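Local coordinates for uncharacterized protein (Enterococcus faecalis, PDB 4OBI) that is of unknown function but binds a zinc ion through its mostly beta-stranded, NusG domain II-like part, which belongs to a longer, probably membrane-anchored protein, at residues A[65-68]-A[69-72]; A[82-85]-A[86-89]. One frame throughout, in Å; residues are numbered along the deposited sequence.

How the contacts relate
Contact 1 (65-68 with 69-72) is the short helix 67-71 and the turn leading into it, at the surface of the domain; contact 2 (82-85 with 86-89) is the more buried turn between strands 82-84 and 89-95 of the four-stranded antiparallel sheet. Each supplies one zinc ligand, a carboxylate oxygen of Asp68 from the helix and the sulfur of Cys84 from the strand end, and the zinc-bound water belongs to both. Asp68 also packs against Ile82, Ala83 and Cys84, so helix and strand touch directly. Contact 1 relies on helical bonds and a guanidinium, contact 2 on a sheet pairing and sulfur packing.

Contact 1: A[65-68]-A[69-72]; sequences DLVD and VRRG. With ZN (zinc ion), chain C.
Arg70 reaches back along the short helix 67-71 to the turn before it, where its NH1 donates to Asp65 O at 2.9 Å. The carbonyl oxygen lies almost exactly in the guanidinium plane, at the edge of the group, and the donor in turn sits in the plane of that carbonyl. A bend at chi3 (61°) turns the guanidinium toward Asp65 after the aliphatic part of the chain has run past Leu66 O, with CG and CD each 3.3 Å from that oxygen. Leu66 O itself is taken by Arg70 N at 2.9 Å, the donor nearly in line with the C=O bond, and the next helical bond runs from Arg71 N to Val67 O. Leu66 is the N-cap residue, yet a side chain one place earlier catches the amide of the first turn: Asp65 OD1 accepts from Val67 N at 3.1 Å, an Asx turn, with the N-H coming from above the carboxylate plane. The same oxygen accepts a hydrogen bond from the water on the zinc ion, which makes Asp65 a second-shell residue. Asp68 binds the metal directly through OD1 at 2.0 Å, alongside Cys63 and Cys84, while its OD2 is held by Asn47 ND2; with both oxygens engaged, the carboxylate has little freedom to rotate. Val69 packs its CB near that of Leu66 and lies with Asp68 on Val58 and Ala61 of strand 55-61. At the far end a water bridges Asp68 O and Gly72 O, and Arg71 NH2 bonds to Thr80 O.

Contact 2: A[82-85]-A[86-89]; sequences IACL and PHNL. With ZN (zinc ion), chain C.
Cys84 SG lies 3.6 Å from His87 CG on the tightly packed side of the turn; the line from the sulfur to the ring centroid leans 31° from the ring normal, an oblique sulfur-aromatic contact. With SG anti to the backbone N (chi1 -177°), the sulfur is carried beside the carbonyl carbon, where it meets both His87 and the zinc ion, which it binds at 2.3 Å together with Cys63, Asp68 and a water. The ring's rotation is steadied by ND1, which is hydrogen-bonded to Asn47 OD1. Behind the sulfur, Cys84 CB packs on Leu89 CB, and Leu89 continues inward to Leu16 and Val18 of strand 12-18. The backbones are joined as an antiparallel hydrogen-bonded pair: Cys84 N gives to Leu89 O at 2.8 Å, and Leu89 N returns a nearly straight bond to Cys84 O, which also takes a weak one from His87 N. Asn88 and Leu89 both face Cys84, so the turn enters strand 89-95 through a G1 beta bulge. The outer side is more open: Leu85 and Pro86 are exposed, and Asn88 N reaches Leu85 O from well above its carbonyl plane. One water sits here, donating to that same oxygen at 2.7 Å and, at a longer 3.3 Å, to Asn88 OD1.

Contact 1: A[65-68]-A[69-72]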
# COMPACT_ATOMS: atom_id res chain seq x y z
N ASP A 65 10.18 5.85 -11.28
CA ASP A 65 9.03 6.08 -12.17
C ASP A 65 7.73 6.49 -11.47
O ASP A 65 6.76 6.86 -12.13
CB ASP A 65 8.78 4.85 -13.05
CG ASP A 65 8.54 3.57 -12.25
OD1 ASP A 65 8.16 3.65 -11.07
OD2 ASP A 65 8.75 2.47 -12.82
N LEU A 66 7.71 6.40 -10.14
CA LEU A 66 6.52 6.75 -9.33
C LEU A 66 5.24 6.05 -9.81
O LEU A 66 4.13 6.55 -9.60
CB LEU A 66 6.33 8.26 -9.26
CG LEU A 66 7.49 9.09 -8.71
CD1 LEU A 66 7.13 10.57 -8.69
CD2 LEU A 66 7.88 8.61 -7.31
N VAL A 67 5.38 4.87 -10.40
CA VAL A 67 4.21 4.17 -10.98
C VAL A 67 3.16 3.86 -9.89
O VAL A 67 1.95 4.05 -10.10
CB VAL A 67 4.66 2.90 -11.74
CG1 VAL A 67 3.53 1.90 -11.90
CG2 VAL A 67 5.19 3.30 -13.11
N ASP A 68 3.63 3.42 -8.73
CA ASP A 68 2.74 3.12 -7.60
C ASP A 68 2.02 4.37 -7.09
O ASP A 68 0.83 4.32 -6.79
CB ASP A 68 3.48 2.39 -6.46
CG ASP A 68 4.78 3.07 -6.07
OD1 ASP A 68 5.59 3.38 -6.97
OD2 ASP A 68 4.99 3.28 -4.86
N VAL A 69 2.73 5.49 -7.01
CA VAL A 69 2.10 6.77 -6.68
C VAL A 69 1.03 7.15 -7.71
O VAL A 69 -0.08 7.58 -7.36
CB VAL A 69 3.16 7.89 -6.55
CG1 VAL A 69 2.51 9.25 -6.35
CG2 VAL A 69 4.10 7.61 -5.39
N ARG A 70 1.36 6.99 -8.99
CA ARG A 70 0.47 7.42 -10.07
C ARG A 70 -0.79 6.54 -10.17
O ARG A 70 -1.82 7.01 -10.63
CB ARG A 70 1.22 7.46 -11.39
CG ARG A 70 2.29 8.55 -11.43
CD ARG A 70 3.44 8.16 -12.34
NE ARG A 70 2.98 7.96 -13.71
CZ ARG A 70 3.67 7.34 -14.66
NH1 ARG A 70 4.88 6.85 -14.40
NH2 ARG A 70 3.15 7.21 -15.86
N ARG A 71 -0.68 5.29 -9.72
CA ARG A 71 -1.81 4.35 -9.65
C ARG A 71 -2.94 4.84 -8.75
O ARG A 71 -4.11 4.61 -9.04
CB ARG A 71 -1.28 2.97 -9.20
CG ARG A 71 -2.35 1.92 -8.90
CD ARG A 71 -2.78 1.19 -10.16
NE ARG A 71 -3.62 0.04 -9.84
CZ ARG A 71 -4.93 0.10 -9.60
NH1 ARG A 71 -5.58 1.27 -9.62
NH2 ARG A 71 -5.59 -1.02 -9.32
N GLY A 72 -2.61 5.52 -7.65
CA GLY A 72 -3.61 6.05 -6.74
C GLY A 72 -4.31 4.99 -5.91
O GLY A 72 -3.75 3.93 -5.65
ZN ZN C . 7.54 2.89 -7.17
O HOH W 1 7.34 2.25 -9.03
O HOH W 2 -1.06 4.07 -4.93

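Contact 2: A[82-85]-A[86-89]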
# COMPACT_ATOMS: atom_id res chain seq x y z
N ILE A 82 -1.33 -2.56 -6.09
CA ILE A 82 -0.36 -1.48 -6.19
C ILE A 82 1.01 -2.12 -6.14
O ILE A 82 1.30 -2.92 -5.26
CB ILE A 82 -0.47 -0.46 -5.05
CG1 ILE A 82 -1.82 0.25 -5.11
CG2 ILE A 82 0.65 0.55 -5.13
CD1 ILE A 82 -2.24 0.92 -3.81
N ALA A 83 1.84 -1.79 -7.12
CA ALA A 83 3.17 -2.36 -7.20
C ALA A 83 4.23 -1.29 -7.39
O ALA A 83 4.13 -0.45 -8.31
CB ALA A 83 3.23 -3.38 -8.32
N CYS A 84 5.24 -1.32 -6.52
CA CYS A 84 6.47 -0.58 -6.74
C CYS A 84 7.55 -1.60 -7.04
O CYS A 84 8.22 -2.11 -6.14
CB CYS A 84 6.84 0.26 -5.53
SG CYS A 84 8.32 1.25 -5.79
N LEU A 85 7.71 -1.91 -8.31
CA LEU A 85 8.67 -2.93 -8.69
C LEU A 85 10.13 -2.60 -8.32
O LEU A 85 10.85 -3.49 -7.86
CB LEU A 85 8.52 -3.29 -10.17
CG LEU A 85 7.15 -3.83 -10.59
CD1 LEU A 85 7.13 -4.10 -12.09
CD2 LEU A 85 6.77 -5.07 -9.80
N PRO A 86 10.57 -1.33 -8.47
CA PRO A 86 11.93 -0.98 -8.07
C PRO A 86 12.23 -1.23 -6.58
O PRO A 86 13.37 -1.55 -6.24
CB PRO A 86 12.03 0.52 -8.39
CG PRO A 86 11.01 0.74 -9.45
CD PRO A 86 9.88 -0.18 -9.08
N HIS A 87 11.22 -1.10 -5.72
CA HIS A 87 11.40 -1.35 -4.28
C HIS A 87 10.91 -2.74 -3.85
O HIS A 87 10.95 -3.08 -2.67
CB HIS A 87 10.70 -0.27 -3.47
CG HIS A 87 11.27 1.10 -3.66
ND1 HIS A 87 10.69 2.22 -3.11
CD2 HIS A 87 12.35 1.53 -4.35
CE1 HIS A 87 11.40 3.28 -3.45
NE2 HIS A 87 12.41 2.89 -4.20
N ASN A 88 10.45 -3.54 -4.81
CA ASN A 88 9.90 -4.87 -4.55
C ASN A 88 8.78 -4.84 -3.50
O ASN A 88 8.75 -5.66 -2.57
CB ASN A 88 11.02 -5.82 -4.13
CG ASN A 88 10.70 -7.27 -4.44
OD1 ASN A 88 9.77 -7.57 -5.19
ND2 ASN A 88 11.49 -8.18 -3.88
N LEU A 89 7.88 -3.88 -3.67
CA LEU A 89 6.81 -3.60 -2.72
C LEU A 89 5.45 -3.72 -3.40
O LEU A 89 5.27 -3.25 -4.53
CB LEU A 89 6.99 -2.20 -2.15
CG LEU A 89 5.88 -1.64 -1.23
CD1 LEU A 89 6.50 -0.69 -0.21
CD2 LEU A 89 4.75 -0.94 -1.97
ZN ZN C . 7.54 2.89 -7.17
O HOH W 3 10.12 -6.10 -8.07
O HOH W 1 7.34 2.25 -9.03